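Local coordinates for protein putative NADH-flavin reductase (Streptococcus pneumoniae TIGR4, PDB 4R01) that is a putative NADH-flavin reductase, an oxidoreductase with a Rossmann fold of the kind that binds NAD(P), at residues G102-D107 with K202-L207. Numbering follows the deposited sequence.
Sequences GSLYID and KERISL
In this Rossmann-fold subunit the loop between strand 94-98 and helix 125-138 is tied to strand 203-209 of the central sheet, chiefly by Arg204 reaching out to Ser103, Leu104 and Tyr105. A long side chain suits the place, because the backbones stay well apart: the nearest CA atoms, those of Leu104 and Ser206, are 8.4 Å from each other. Arg204 starts with CG anti to its own N (chi1 164°) and bends about CG-CD (chi3 63°), which brings the forked end of the guanidinium to the carbonyl of Ser103. NH2 of Arg204 donates to Ser103 O at 3.0 Å, the oxygen lying almost in the guanidinium plane, while the donor stands above the carbonyl plane. NH1 of Arg204 adds a weak bond to the same Ser103 O at 2.9 Å. The third nitrogen, NE, forms a salt bridge with Glu170, so the carboxylate and the carbonyl together probably limit the rotation of the group. Leu104 supplies an apolar cover: its CD2 sits over the centre of one guanidinium face, 3.8 Å from Arg204 CZ, and also meets Ser206 CB at 3.9 Å. The Tyr105 ring, perpendicular to the guanidinium, brings CD2 to 3.3 Å from Arg204 NH2 at the guanidinium edge. A buried arginine thus joins strand 203-209 to the long loop that follows strand 94-98 in the Rossmann-type alpha/beta fold of the NAD(P)H-binding family.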
# COMPACT_ATOMS: atom_id res chain seq x y z
N GLY A 102 -15.90 3.48 2.85
CA GLY A 102 -15.18 4.74 2.83
C GLY A 102 -15.21 5.52 4.14
O GLY A 102 -14.34 6.37 4.37
N SER A 103 -16.19 5.23 4.99
CA SER A 103 -16.37 5.97 6.23
C SER A 103 -15.67 5.31 7.41
O SER A 103 -15.76 5.79 8.54
CB SER A 103 -17.86 6.12 6.55
OG SER A 103 -18.44 4.85 6.81
N LEU A 104 -14.99 4.20 7.15
CA LEU A 104 -14.23 3.51 8.18
C LEU A 104 -13.05 4.36 8.63
O LEU A 104 -12.39 5.00 7.81
CB LEU A 104 -13.74 2.15 7.68
CG LEU A 104 -14.83 1.09 7.49
CD1 LEU A 104 -14.32 -0.07 6.64
CD2 LEU A 104 -15.34 0.60 8.84
N TYR A 105 -12.79 4.39 9.94
CA TYR A 105 -11.65 5.10 10.49
C TYR A 105 -10.35 4.35 10.22
O TYR A 105 -10.32 3.12 10.24
CB TYR A 105 -11.82 5.32 11.99
CG TYR A 105 -13.01 6.18 12.36
CD1 TYR A 105 -12.90 7.56 12.41
CD2 TYR A 105 -14.23 5.60 12.67
CE1 TYR A 105 -13.99 8.35 12.75
CE2 TYR A 105 -15.32 6.39 13.01
CZ TYR A 105 -15.19 7.76 13.05
OH TYR A 105 -16.28 8.54 13.39
N ILE A 106 -9.27 5.09 9.97
CA ILE A 106 -7.99 4.49 9.64
C ILE A 106 -7.29 3.86 10.85
O ILE A 106 -6.52 2.91 10.70
CB ILE A 106 -7.04 5.52 9.00
CG1 ILE A 106 -6.78 6.68 9.96
CG2 ILE A 106 -7.61 6.05 7.70
CD1 ILE A 106 -5.77 7.66 9.46
N ASP A 107 -7.55 4.39 12.04
CA ASP A 107 -6.92 3.86 13.25
C ASP A 107 -7.69 4.22 14.52
O ASP A 107 -8.78 4.79 14.46
CB ASP A 107 -5.47 4.36 13.36
CG ASP A 107 -5.35 5.87 13.26
OD1 ASP A 107 -6.10 6.59 13.95
OD2 ASP A 107 -4.49 6.35 12.48
N LYS A 202 -27.35 1.02 17.61
CA LYS A 202 -26.90 2.41 17.51
C LYS A 202 -25.39 2.52 17.35
O LYS A 202 -24.74 3.36 17.96
CB LYS A 202 -27.35 3.22 18.74
CG LYS A 202 -28.85 3.19 18.99
CD LYS A 202 -29.21 4.08 20.17
CE LYS A 202 -30.65 3.88 20.59
NZ LYS A 202 -30.99 4.76 21.74
N GLU A 203 -24.83 1.65 16.50
CA GLU A 203 -23.41 1.71 16.18
C GLU A 203 -23.14 1.05 14.84
O GLU A 203 -24.02 0.41 14.26
CB GLU A 203 -22.58 1.05 17.28
CG GLU A 203 -23.04 -0.34 17.68
CD GLU A 203 -22.10 -1.01 18.67
OE1 GLU A 203 -20.93 -1.25 18.32
OE2 GLU A 203 -22.53 -1.28 19.81
N ARG A 204 -21.92 1.22 14.32
CA ARG A 204 -21.56 0.63 13.05
C ARG A 204 -20.65 -0.58 13.19
O ARG A 204 -19.66 -0.54 13.92
CB ARG A 204 -20.88 1.64 12.13
CG ARG A 204 -20.15 0.94 10.99
CD ARG A 204 -19.40 1.86 10.09
NE ARG A 204 -18.32 2.57 10.78
CZ ARG A 204 -17.53 3.44 10.18
NH1 ARG A 204 -17.70 3.67 8.88
NH2 ARG A 204 -16.58 4.06 10.85
N ILE A 205 -20.99 -1.65 12.47
CA ILE A 205 -20.11 -2.79 12.34
C ILE A 205 -19.57 -2.87 10.92
O ILE A 205 -20.08 -2.20 10.02
CB ILE A 205 -20.84 -4.10 12.69
CG1 ILE A 205 -22.06 -4.27 11.78
CG2 ILE A 205 -21.25 -4.11 14.15
CD1 ILE A 205 -22.85 -5.53 12.05
N SER A 206 -18.54 -3.69 10.72
CA SER A 206 -17.98 -3.88 9.39
C SER A 206 -17.73 -5.36 9.12
O SER A 206 -17.49 -6.14 10.05
CB SER A 206 -16.68 -3.09 9.23
OG SER A 206 -15.75 -3.41 10.25
N LEU A 207 -17.80 -5.75 7.85
CA LEU A 207 -17.67 -7.15 7.46
C LEU A 207 -16.58 -7.34 6.40
O LEU A 207 -16.33 -6.43 5.60
CB LEU A 207 -19.00 -7.69 6.95
CG LEU A 207 -20.14 -7.70 7.97
CD1 LEU A 207 -21.47 -8.04 7.30
CD2 LEU A 207 -19.83 -8.68 9.08